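Local coordinates for protein putative branched-chain amino acid ABC transporter (Rhodospirillum rubrum ATCC 11170, PDB 3HUT) that probably serves as the extracellular ligand-binding receptor of an ABC transporter that takes up branched-chain amino acids, at residues A4-Y9 with V68-V73; G146-W151 with V176-R181; L290-R295 with R306-A311. All coordinates share one frame; numbering follows the deposited sequence.

Contact 1 (A4-Y9 with V68-V73)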
ATOM      1  N   ALA A   4     -28.168   9.965  11.071  1.00 18.58           N
ATOM      2  CA  ALA A   4     -27.026   9.115  10.730  1.00 16.65           C
ATOM      3  C   ALA A   4     -25.731   9.928  10.809  1.00 15.42           C
ATOM      4  O   ALA A   4     -25.702  11.093  10.406  1.00 13.90           O
ATOM      5  CB  ALA A   4     -27.193   8.545   9.328  1.00 16.53           C
ATOM      6  N   LEU A   5     -24.671   9.321  11.345  1.00 13.55           N
ATOM      7  CA  LEU A   5     -23.376   9.990  11.442  1.00 13.30           C
ATOM      8  C   LEU A   5     -22.841  10.132  10.026  1.00 14.32           C
ATOM      9  O   LEU A   5     -23.051   9.253   9.191  1.00 15.29           O
ATOM     10  CB  LEU A   5     -22.394   9.170  12.284  1.00 14.17           C
ATOM     11  CG  LEU A   5     -22.676   9.095  13.784  1.00 15.31           C
ATOM     12  CD1 LEU A   5     -21.697   8.133  14.449  1.00 12.85           C
ATOM     13  CD2 LEU A   5     -22.555  10.487  14.390  1.00 15.50           C
ATOM     14  N   LEU A   6     -22.141  11.231   9.761  1.00 13.31           N
ATOM     15  CA  LEU A   6     -21.612  11.492   8.430  1.00 13.65           C
ATOM     16  C   LEU A   6     -20.100  11.534   8.288  1.00 12.77           C
ATOM     17  O   LEU A   6     -19.402  12.161   9.084  1.00 12.04           O
ATOM     18  CB  LEU A   6     -22.156  12.820   7.900  1.00 15.73           C
ATOM     19  CG  LEU A   6     -23.271  12.830   6.858  1.00 21.40           C
ATOM     20  CD1 LEU A   6     -24.532  12.210   7.440  1.00 22.64           C
ATOM     21  CD2 LEU A   6     -23.527  14.268   6.417  1.00 20.27           C
ATOM     22  N   LEU A   7     -19.614  10.872   7.243  1.00 10.05           N
ATOM     23  CA  LEU A   7     -18.198  10.861   6.902  1.00  9.99           C
ATOM     24  C   LEU A   7     -18.132  11.375   5.470  1.00 11.01           C
ATOM     25  O   LEU A   7     -19.009  11.075   4.660  1.00 10.73           O
ATOM     26  CB  LEU A   7     -17.621   9.443   6.944  1.00  8.71           C
ATOM     27  CG  LEU A   7     -17.537   8.745   8.304  1.00  8.54           C
ATOM     28  CD1 LEU A   7     -17.053   7.320   8.090  1.00  5.98           C
ATOM     29  CD2 LEU A   7     -16.591   9.506   9.227  1.00  6.56           C
ATOM     30  N   GLY A   8     -17.112  12.162   5.156  1.00  9.97           N
ATOM     31  CA  GLY A   8     -16.983  12.652   3.799  1.00  7.54           C
ATOM     32  C   GLY A   8     -15.985  11.764   3.089  1.00  7.58           C
ATOM     33  O   GLY A   8     -15.167  11.117   3.735  1.00  8.26           O
ATOM     34  N   TYR A   9     -16.063  11.692   1.768  1.00  7.48           N
ATOM     35  CA  TYR A   9     -15.106  10.894   1.019  1.00  8.03           C
ATOM     36  C   TYR A   9     -14.834  11.606  -0.295  1.00  8.61           C
ATOM     37  O   TYR A   9     -15.704  11.672  -1.161  1.00  6.96           O
ATOM     38  CB  TYR A   9     -15.657   9.485   0.758  1.00  8.01           C
ATOM     39  CG  TYR A   9     -14.602   8.442   0.412  1.00  9.74           C
ATOM     40  CD1 TYR A   9     -14.831   7.086   0.665  1.00  9.99           C
ATOM     41  CD2 TYR A   9     -13.377   8.806  -0.151  1.00 10.38           C
ATOM     42  CE1 TYR A   9     -13.862   6.119   0.377  1.00  9.84           C
ATOM     43  CE2 TYR A   9     -12.404   7.848  -0.444  1.00  8.85           C
ATOM     44  CZ  TYR A   9     -12.652   6.507  -0.174  1.00  8.81           C
ATOM     45  OH  TYR A   9     -11.685   5.561  -0.431  1.00  9.47           O
ATOM     46  N   VAL A  68     -15.664  20.777   5.870  1.00 11.77           N
ATOM     47  CA  VAL A  68     -15.364  21.469   7.120  1.00 12.04           C
ATOM     48  C   VAL A  68     -16.568  22.296   7.567  1.00 13.48           C
ATOM     49  O   VAL A  68     -16.912  22.330   8.751  1.00 12.11           O
ATOM     50  CB  VAL A  68     -14.122  22.388   6.952  1.00 10.84           C
ATOM     51  CG1 VAL A  68     -13.979  23.328   8.160  1.00  8.40           C
ATOM     52  CG2 VAL A  68     -12.867  21.528   6.806  1.00 10.38           C
ATOM     53  N   ASP A  69     -17.220  22.939   6.604  1.00 14.76           N
ATOM     54  CA  ASP A  69     -18.386  23.772   6.871  1.00 16.39           C
ATOM     55  C   ASP A  69     -19.654  23.007   7.231  1.00 15.98           C
ATOM     56  O   ASP A  69     -20.622  23.604   7.699  1.00 15.71           O
ATOM     57  CB  ASP A  69     -18.664  24.682   5.672  1.00 20.00           C
ATOM     58  CG  ASP A  69     -18.053  26.055   5.835  1.00 24.32           C
ATOM     59  OD1 ASP A  69     -18.503  26.795   6.736  1.00 28.99           O
ATOM     60  OD2 ASP A  69     -17.127  26.397   5.071  1.00 27.40           O
ATOM     61  N   ASP A  70     -19.664  21.695   7.000  1.00 14.71           N
ATOM     62  CA  ASP A  70     -20.829  20.885   7.343  1.00 15.27           C
ATOM     63  C   ASP A  70     -20.555  20.210   8.686  1.00 16.05           C
ATOM     64  O   ASP A  70     -19.848  19.205   8.750  1.00 14.17           O
ATOM     65  CB  ASP A  70     -21.086  19.814   6.282  1.00 15.74           C
ATOM     66  CG  ASP A  70     -22.377  19.054   6.527  1.00 16.45           C
ATOM     67  OD1 ASP A  70     -22.850  19.030   7.685  1.00 14.44           O
ATOM     68  OD2 ASP A  70     -22.914  18.469   5.564  1.00 17.23           O
ATOM     69  N   PRO A  71     -21.124  20.750   9.776  1.00 16.48           N
ATOM     70  CA  PRO A  71     -20.930  20.197  11.122  1.00 15.88           C
ATOM     71  C   PRO A  71     -21.235  18.708  11.282  1.00 15.19           C
ATOM     72  O   PRO A  71     -20.777  18.080  12.236  1.00 15.83           O
ATOM     73  CB  PRO A  71     -21.834  21.077  11.985  1.00 17.00           C
ATOM     74  CG  PRO A  71     -22.928  21.456  11.037  1.00 17.49           C
ATOM     75  CD  PRO A  71     -22.154  21.802   9.795  1.00 18.03           C
ATOM     76  N   ARG A  72     -21.998  18.132  10.359  1.00 13.46           N
ATOM     77  CA  ARG A  72     -22.316  16.711  10.467  1.00 14.43           C
ATOM     78  C   ARG A  72     -21.134  15.826  10.085  1.00 12.85           C
ATOM     79  O   ARG A  72     -21.002  14.711  10.579  1.00 12.66           O
ATOM     80  CB  ARG A  72     -23.516  16.366   9.589  1.00 17.07           C
ATOM     81  CG  ARG A  72     -24.760  17.173   9.914  1.00 21.80           C
ATOM     82  CD  ARG A  72     -25.960  16.641   9.159  1.00 25.21           C
ATOM     83  NE  ARG A  72     -25.701  16.517   7.728  1.00 29.43           N
ATOM     84  CZ  ARG A  72     -25.461  17.539   6.912  1.00 31.53           C
ATOM     85  NH1 ARG A  72     -25.443  18.780   7.383  1.00 34.95           N
ATOM     86  NH2 ARG A  72     -25.254  17.320   5.617  1.00 30.53           N
ATOM     87  N   VAL A  73     -20.275  16.329   9.206  1.00 11.69           N
ATOM     88  CA  VAL A  73     -19.113  15.571   8.760  1.00 10.25           C
ATOM     89  C   VAL A  73     -18.060  15.545   9.865  1.00  8.55           C
ATOM     90  O   VAL A  73     -17.443  16.566  10.165  1.00  8.80           O
ATOM     91  CB  VAL A  73     -18.511  16.202   7.495  1.00  9.94           C
ATOM     92  CG1 VAL A  73     -17.320  15.381   7.024  1.00 11.82           C
ATOM     93  CG2 VAL A  73     -19.581  16.295   6.400  1.00 11.40           C
TER
HETATM   94  O   HOH W   1     -22.591  13.207  12.060  1.00 11.78           O
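Arg72 is laid alongside Leu6 by two torsions: its CG stands anti to the carbonyl carbon (chi1 -57°), and the chain then bends at chi3 (-52°). The two side chains run side by side in the same direction, and Leu6 CD2 lies 3.4 Å from Arg72 NE, with CZ and NH2 of the same guanidinium close by. The methyl approaches the guanidinium obliquely, and Arg72 CB is also near it.

Asp70 fixes the arginine from within its own segment. Its OD2 forms a salt bridge with Arg72 NH2 at 2.6 Å, while its OD1 accepts from Arg72 N at 2.9 Å from above the carboxylate plane, which makes an Asx turn. A type I turn from Asp70 to Val73 is built on the same residues. The salt bridge holds the guanidinium, and with it NE and NH2, beside Leu6 CD2, while the bond to Arg72 N fixes the turn.

Between 4-9 and 68-73 no direct hydrogen bond forms; backbone pairing is taken up by Leu6 and Val74. One water donates to Arg72 O at 2.6 Å and accepts from Leu6 N at 3.1 Å, bridging the two chains. Beyond it, Val73 CA approaches Leu6 O at 3.4 Å as a CA-H...O contact, 150° at the hydrogen. Val73 CG1 comes to 3.7 Å from Gly8 N.

Here the turn after helix 57-69 delivers strand 73-78 beside strand 5-11, whose other neighbour is strand 46-52. Leu5 and Leu7 face helix 277-296, and Arg302 binds both Val73 O and Val68 O.

Contact 2 (G146-W151 with V176-R181); sequences GVTTDW and VPPGNR
Val147 spreads its methyls between the indole of Trp151 and the ring of Pro178 in the other segment. CG1 lies over one face of the indole, 3.9 Å above its plane and displaced toward the rim; Thr149 OG1 stands on that same face, 2.9 Å above the plane and likewise near the rim. That hydroxyl is not bonded to the ring nitrogen: it caps the helix at Gly152 N.

On the other branch, Val147 CG2 meets Pro178 CG at 3.3 Å, tighter than normal carbon contact, with the two side chains crossing at about a right angle. Thr149 CG2 touches the same proline carbon, Pro178 CG, at 3.6 Å, so CG is met by methyls of two residues.

The backbones pair as parallel strands at Val147 and Val176. Val176 N donates to Gly146 O (2.9 Å, 164°), and Thr148 N donates to Val176 O (2.9 Å, 133°), the second clearly more bent. At the strand ends Thr148 holds OG1 between its backbone N and carbonyl carbon (chi1 50°), which sets the oxygen 3.5 Å from Pro177 CA, while CG2 lies near Val176 O. An alanine here would lose both branches, and Pro177 and the Val176 carbonyl would probably lose cover.

A type II turn, with Asn180 N bonded to Pro177 O at 3.0 Å, carries the second segment away. Strands 141-147 and 169-176 are parallel neighbours joined through helix 150-165, a beta-alpha-beta crossover, and this contact lies at the C-terminal ends of both strands. The chemistry is therefore divided: backbone amides supply the hydrogen bonds between the segments, while their side chains meet mainly through methyls and proline carbons. This implies a junction joined by strand pairing and apolar contact, without a salt bridge across it.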
ATOM      1  N   GLY A 146      18.135  -1.698  -8.632  1.00 12.58           N
ATOM      2  CA  GLY A 146      16.942  -0.892  -8.469  1.00 13.42           C
ATOM      3  C   GLY A 146      16.706   0.164  -9.535  1.00 13.97           C
ATOM      4  O   GLY A 146      17.647   0.749 -10.074  1.00 15.70           O
ATOM      5  N   VAL A 147      15.432   0.408  -9.829  1.00 13.02           N
ATOM      6  CA  VAL A 147      15.038   1.397 -10.821  1.00 13.68           C
ATOM      7  C   VAL A 147      15.180   2.791 -10.207  1.00 14.54           C
ATOM      8  O   VAL A 147      15.057   2.962  -8.990  1.00 14.57           O
ATOM      9  CB  VAL A 147      13.574   1.157 -11.288  1.00 14.81           C
ATOM     10  CG1 VAL A 147      12.612   1.352 -10.127  1.00 12.43           C
ATOM     11  CG2 VAL A 147      13.225   2.092 -12.436  1.00 14.06           C
ATOM     12  N   THR A 148      15.443   3.785 -11.048  1.00 14.09           N
ATOM     13  CA  THR A 148      15.633   5.151 -10.577  1.00 14.91           C
ATOM     14  C   THR A 148      14.371   5.974 -10.337  1.00 15.55           C
ATOM     15  O   THR A 148      14.408   7.200 -10.404  1.00 18.14           O
ATOM     16  CB  THR A 148      16.556   5.932 -11.534  1.00 16.95           C
ATOM     17  OG1 THR A 148      16.098   5.768 -12.880  1.00 13.40           O
ATOM     18  CG2 THR A 148      17.985   5.421 -11.427  1.00 16.12           C
ATOM     19  N   THR A 149      13.256   5.310 -10.053  1.00 14.65           N
ATOM     20  CA  THR A 149      12.017   6.024  -9.768  1.00 14.16           C
ATOM     21  C   THR A 149      12.121   6.438  -8.303  1.00 15.38           C
ATOM     22  O   THR A 149      13.007   5.961  -7.598  1.00 13.71           O
ATOM     23  CB  THR A 149      10.792   5.119  -9.947  1.00 13.97           C
ATOM     24  OG1 THR A 149      10.908   3.985  -9.080  1.00 14.55           O
ATOM     25  CG2 THR A 149      10.699   4.633 -11.383  1.00 15.04           C
ATOM     26  N   ASP A 150      11.230   7.311  -7.837  1.00 14.53           N
ATOM     27  CA  ASP A 150      11.298   7.743  -6.446  1.00 15.80           C
ATOM     28  C   ASP A 150      11.127   6.580  -5.471  1.00 13.63           C
ATOM     29  O   ASP A 150      11.877   6.464  -4.501  1.00 13.61           O
ATOM     30  CB  ASP A 150      10.270   8.850  -6.162  1.00 18.66           C
ATOM     31  CG  ASP A 150       8.846   8.457  -6.533  1.00 23.94           C
ATOM     32  OD1 ASP A 150       8.630   7.329  -7.029  1.00 24.23           O
ATOM     33  OD2 ASP A 150       7.935   9.292  -6.324  1.00 26.12           O
ATOM     34  N   TRP A 151      10.159   5.708  -5.734  1.00 12.11           N
ATOM     35  CA  TRP A 151       9.935   4.566  -4.855  1.00 13.60           C
ATOM     36  C   TRP A 151      11.080   3.560  -4.956  1.00 12.20           C
ATOM     37  O   TRP A 151      11.423   2.897  -3.977  1.00 13.94           O
ATOM     38  CB  TRP A 151       8.600   3.874  -5.176  1.00 12.90           C
ATOM     39  CG  TRP A 151       8.502   3.304  -6.564  1.00 13.52           C
ATOM     40  CD1 TRP A 151       8.076   3.949  -7.694  1.00 12.88           C
ATOM     41  CD2 TRP A 151       8.865   1.978  -6.972  1.00 14.13           C
ATOM     42  NE1 TRP A 151       8.152   3.107  -8.777  1.00 12.85           N
ATOM     43  CE2 TRP A 151       8.634   1.890  -8.364  1.00 14.03           C
ATOM     44  CE3 TRP A 151       9.366   0.855  -6.297  1.00 13.85           C
ATOM     45  CZ2 TRP A 151       8.883   0.723  -9.096  1.00 14.05           C
ATOM     46  CZ3 TRP A 151       9.617  -0.311  -7.027  1.00 14.41           C
ATOM     47  CH2 TRP A 151       9.373  -0.363  -8.414  1.00 14.13           C
ATOM     48  N   VAL A 176      19.237   1.421 -12.407  1.00 20.52           N
ATOM     49  CA  VAL A 176      18.870   1.416 -13.819  1.00 17.61           C
ATOM     50  C   VAL A 176      17.589   2.203 -14.054  1.00 16.73           C
ATOM     51  O   VAL A 176      16.743   2.314 -13.169  1.00 16.55           O
ATOM     52  CB  VAL A 176      18.658  -0.026 -14.346  1.00 17.45           C
ATOM     53  CG1 VAL A 176      19.951  -0.815 -14.238  1.00 17.40           C
ATOM     54  CG2 VAL A 176      17.551  -0.717 -13.559  1.00 17.23           C
ATOM     55  N   PRO A 177      17.429   2.767 -15.258  1.00 15.54           N
ATOM     56  CA  PRO A 177      16.222   3.536 -15.566  1.00 13.63           C
ATOM     57  C   PRO A 177      15.030   2.642 -15.892  1.00 13.64           C
ATOM     58  O   PRO A 177      15.190   1.489 -16.301  1.00 11.99           O
ATOM     59  CB  PRO A 177      16.652   4.378 -16.764  1.00 14.21           C
ATOM     60  CG  PRO A 177      17.587   3.460 -17.480  1.00 16.31           C
ATOM     61  CD  PRO A 177      18.415   2.874 -16.348  1.00 15.15           C
ATOM     62  N   PRO A 178      13.810   3.163 -15.704  1.00 13.53           N
ATOM     63  CA  PRO A 178      12.609   2.382 -16.001  1.00 13.51           C
ATOM     64  C   PRO A 178      12.674   2.017 -17.478  1.00 13.58           C
ATOM     65  O   PRO A 178      13.067   2.846 -18.296  1.00 13.74           O
ATOM     66  CB  PRO A 178      11.479   3.364 -15.710  1.00 15.22           C
ATOM     67  CG  PRO A 178      12.066   4.273 -14.674  1.00 13.51           C
ATOM     68  CD  PRO A 178      13.458   4.497 -15.188  1.00 13.89           C
ATOM     69  N   GLY A 179      12.319   0.782 -17.816  1.00 13.19           N
ATOM     70  CA  GLY A 179      12.352   0.364 -19.208  1.00 12.54           C
ATOM     71  C   GLY A 179      13.694  -0.170 -19.678  1.00 12.24           C
ATOM     72  O   GLY A 179      13.825  -0.621 -20.821  1.00 12.63           O
ATOM     73  N   ASN A 180      14.697  -0.131 -18.807  1.00 10.24           N
ATOM     74  CA  ASN A 180      16.021  -0.616 -19.169  1.00 10.92           C
ATOM     75  C   ASN A 180      15.982  -2.036 -19.718  1.00 11.88           C
ATOM     76  O   ASN A 180      15.278  -2.899 -19.191  1.00 11.41           O
ATOM     77  CB  ASN A 180      16.958  -0.585 -17.966  1.00 11.01           C
ATOM     78  CG  ASN A 180      18.280  -1.266 -18.252  1.00 11.34           C
ATOM     79  OD1 ASN A 180      18.968  -0.918 -19.206  1.00 16.44           O
ATOM     80  ND2 ASN A 180      18.636  -2.248 -17.436  1.00 10.08           N
ATOM     81  N   ARG A 181      16.745  -2.279 -20.776  1.00 12.31           N
ATOM     82  CA  ARG A 181      16.780  -3.608 -21.367  1.00 15.68           C
ATOM     83  C   ARG A 181      18.171  -4.221 -21.504  1.00 16.47           C
ATOM     84  O   ARG A 181      18.310  -5.291 -22.076  1.00 18.67           O
ATOM     85  CB  ARG A 181      16.056  -3.606 -22.722  1.00 15.46           C
ATOM     86  CG  ARG A 181      14.534  -3.524 -22.596  1.00 12.48           C
ATOM     87  CD  ARG A 181      13.977  -4.772 -21.910  1.00 13.01           C
ATOM     88  NE  ARG A 181      12.525  -4.741 -21.732  1.00 12.02           N
ATOM     89  CZ  ARG A 181      11.895  -4.141 -20.725  1.00 12.68           C
ATOM     90  NH1 ARG A 181      12.582  -3.506 -19.780  1.00 12.24           N
ATOM     91  NH2 ARG A 181      10.570  -4.179 -20.658  1.00 11.61           N
TER

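Contact 3 (L290-R295 with R306-A311)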
ATOM      1  N   LEU A 290     -14.325   3.479  10.278  1.00  9.03           N
ATOM      2  CA  LEU A 290     -15.532   3.051  10.971  1.00  7.46           C
ATOM      3  C   LEU A 290     -15.244   2.473  12.352  1.00  7.39           C
ATOM      4  O   LEU A 290     -15.967   2.741  13.307  1.00  8.77           O
ATOM      5  CB  LEU A 290     -16.295   2.034  10.114  1.00  7.43           C
ATOM      6  CG  LEU A 290     -16.908   2.606   8.829  1.00  8.82           C
ATOM      7  CD1 LEU A 290     -17.495   1.485   7.972  1.00  8.12           C
ATOM      8  CD2 LEU A 290     -17.985   3.621   9.196  1.00  9.65           C
ATOM      9  N   ALA A 291     -14.189   1.679  12.467  1.00  7.66           N
ATOM     10  CA  ALA A 291     -13.842   1.104  13.761  1.00  8.15           C
ATOM     11  C   ALA A 291     -13.524   2.242  14.732  1.00  8.84           C
ATOM     12  O   ALA A 291     -13.916   2.203  15.895  1.00  7.70           O
ATOM     13  CB  ALA A 291     -12.641   0.170  13.626  1.00  9.76           C
ATOM     14  N   ALA A 292     -12.820   3.258  14.243  1.00  7.47           N
ATOM     15  CA  ALA A 292     -12.463   4.405  15.075  1.00  8.68           C
ATOM     16  C   ALA A 292     -13.732   5.142  15.517  1.00  9.11           C
ATOM     17  O   ALA A 292     -13.856   5.552  16.675  1.00  9.69           O
ATOM     18  CB  ALA A 292     -11.548   5.345  14.298  1.00  8.35           C
ATOM     19  N   VAL A 293     -14.673   5.315  14.593  1.00  9.08           N
ATOM     20  CA  VAL A 293     -15.930   5.980  14.923  1.00  9.40           C
ATOM     21  C   VAL A 293     -16.645   5.122  15.971  1.00 10.51           C
ATOM     22  O   VAL A 293     -17.221   5.638  16.929  1.00 11.78           O
ATOM     23  CB  VAL A 293     -16.849   6.133  13.678  1.00 10.73           C
ATOM     24  CG1 VAL A 293     -18.165   6.789  14.082  1.00  9.79           C
ATOM     25  CG2 VAL A 293     -16.156   6.976  12.607  1.00  6.56           C
ATOM     26  N   GLY A 294     -16.597   3.809  15.778  1.00  9.48           N
ATOM     27  CA  GLY A 294     -17.223   2.898  16.717  1.00 10.07           C
ATOM     28  C   GLY A 294     -16.697   3.096  18.129  1.00 11.06           C
ATOM     29  O   GLY A 294     -17.463   3.093  19.095  1.00 10.90           O
ATOM     30  N   ARG A 295     -15.385   3.261  18.259  1.00 10.57           N
ATOM     31  CA  ARG A 295     -14.794   3.468  19.573  1.00 12.11           C
ATOM     32  C   ARG A 295     -15.129   4.854  20.111  1.00 12.74           C
ATOM     33  O   ARG A 295     -15.324   5.027  21.311  1.00 16.11           O
ATOM     34  CB  ARG A 295     -13.274   3.277  19.519  1.00 11.44           C
ATOM     35  CG  ARG A 295     -12.852   1.839  19.245  1.00  9.91           C
ATOM     36  CD  ARG A 295     -11.370   1.648  19.508  1.00  8.63           C
ATOM     37  NE  ARG A 295     -10.528   2.400  18.586  1.00  8.18           N
ATOM     38  CZ  ARG A 295     -10.215   1.998  17.356  1.00 10.01           C
ATOM     39  NH1 ARG A 295     -10.676   0.841  16.888  1.00  8.59           N
ATOM     40  NH2 ARG A 295      -9.423   2.747  16.600  1.00  7.96           N
ATOM     41  N   ARG A 306     -10.139  11.945  15.771  1.00  7.86           N
ATOM     42  CA  ARG A 306      -8.718  12.016  15.421  1.00  7.19           C
ATOM     43  C   ARG A 306      -7.918  11.152  16.402  1.00  6.54           C
ATOM     44  O   ARG A 306      -6.998  10.439  16.000  1.00  4.60           O
ATOM     45  CB  ARG A 306      -8.205  13.458  15.480  1.00  6.80           C
ATOM     46  CG  ARG A 306      -6.833  13.646  14.816  1.00  4.56           C
ATOM     47  CD  ARG A 306      -5.935  14.537  15.655  1.00  7.86           C
ATOM     48  NE  ARG A 306      -5.653  13.935  16.960  1.00  7.37           N
ATOM     49  CZ  ARG A 306      -4.621  13.132  17.220  1.00  8.51           C
ATOM     50  NH1 ARG A 306      -3.746  12.827  16.266  1.00  6.21           N
ATOM     51  NH2 ARG A 306      -4.467  12.628  18.440  1.00  4.59           N
ATOM     52  N   ASP A 307      -8.267  11.222  17.689  1.00  6.30           N
ATOM     53  CA  ASP A 307      -7.578  10.423  18.702  1.00  6.76           C
ATOM     54  C   ASP A 307      -7.803   8.935  18.466  1.00  6.97           C
ATOM     55  O   ASP A 307      -6.861   8.143  18.524  1.00  6.91           O
ATOM     56  CB  ASP A 307      -8.057  10.775  20.119  1.00  6.31           C
ATOM     57  CG  ASP A 307      -7.509  12.099  20.613  1.00  8.66           C
ATOM     58  OD1 ASP A 307      -6.338  12.418  20.304  1.00  8.98           O
ATOM     59  OD2 ASP A 307      -8.242  12.813  21.328  1.00  9.51           O
ATOM     60  N   ALA A 308      -9.052   8.553  18.204  1.00  6.09           N
ATOM     61  CA  ALA A 308      -9.384   7.147  17.968  1.00  6.47           C
ATOM     62  C   ALA A 308      -8.668   6.598  16.736  1.00  8.68           C
ATOM     63  O   ALA A 308      -8.192   5.458  16.743  1.00  8.72           O
ATOM     64  CB  ALA A 308     -10.892   6.978  17.815  1.00  7.59           C
ATOM     65  N   LEU A 309      -8.603   7.399  15.674  1.00  7.28           N
ATOM     66  CA  LEU A 309      -7.921   6.975  14.450  1.00  8.26           C
ATOM     67  C   LEU A 309      -6.456   6.712  14.765  1.00  8.06           C
ATOM     68  O   LEU A 309      -5.893   5.697  14.359  1.00  7.75           O
ATOM     69  CB  LEU A 309      -8.010   8.061  13.376  1.00  7.68           C
ATOM     70  CG  LEU A 309      -9.193   8.016  12.412  1.00 12.66           C
ATOM     71  CD1 LEU A 309      -9.226   9.304  11.601  1.00 11.13           C
ATOM     72  CD2 LEU A 309      -9.060   6.799  11.490  1.00  9.43           C
ATOM     73  N   ALA A 310      -5.851   7.642  15.497  1.00  7.27           N
ATOM     74  CA  ALA A 310      -4.451   7.533  15.891  1.00  7.24           C
ATOM     75  C   ALA A 310      -4.202   6.303  16.763  1.00  7.03           C
ATOM     76  O   ALA A 310      -3.074   5.812  16.838  1.00  7.31           O
ATOM     77  CB  ALA A 310      -4.027   8.789  16.637  1.00  7.80           C
ATOM     78  N   ALA A 311      -5.256   5.810  17.416  1.00  6.09           N
ATOM     79  CA  ALA A 311      -5.149   4.636  18.289  1.00  6.66           C
ATOM     80  C   ALA A 311      -5.059   3.308  17.527  1.00  7.09           C
ATOM     81  O   ALA A 311      -4.777   2.263  18.119  1.00  8.65           O
ATOM     82  CB  ALA A 311      -6.327   4.604  19.253  1.00  5.76           C
TER
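Ala308 O is gripped by two donors: Arg295 NH2 at 3.0 Å from the other helix, and Ala311 N, weakly, within its own segment. The arginine bond is fairly straight, 153° at the hydrogen, and the oxygen sits at the guanidinium edge, in its plane. Seen from the acceptor, NH2 stands well above the carbonyl plane and is not directed at a lone pair.

The arginine reaches this carbonyl by turning back along its own helix. The bend at chi3 (-66°) folds the guanidinium over the backbone, and one of its faces has Ala291 O 3.6 Å from the plane and Ala292 CA beside it, both toward the rim. The charge thus ends next to a carbonyl of each helix, an environment that would probably suit a cation.

Next to the arginine, the helices approach through alanines. Ala292 CB meets Ala308 CB at 3.9 Å, and Ala308 CB also lies 3.5 Å from Ala292 O. A third member, Leu309, sends CD2 to 4.0 Å from Ala292 CB. Small side chains account for the closeness of the backbones: Ala292 CA and Ala308 CA are 5.0 Å apart, and the axes of the short segments approach to 8.4 Å.

The directions of these axes differ by 122°, so the pair is neither parallel nor fully antiparallel. Leu309 also packs on Phe117 of strand 116-118, while Leu290 packs on helix 18-37. The arrangement is that of two consecutive helices, 277-296 and 302-310, joined by a short connection within the first lobe of what is, by family, a type I periplasmic binding protein fold.

How the contacts relate
The contacts follow one another along the chain, contact 1 closing before contact 2 opens and contact 2 before contact 3. Contacts 1 and 3 have centres about 15 Å apart and share one lobe: Leu5 and Leu7 of strand 5-11 pack on Val293 and Leu290 of helix 277-296, so a late helix covers the earliest strand. Contact 2 belongs to the other sheet, containing strands 141-147 and 169-176, with its centre about 42 Å from contact 1 and 39 Å from contact 3. The chain therefore returns to its first lobe after building much of the second, as expected of two-lobed binding proteins, whose lobes probably close around the ligand.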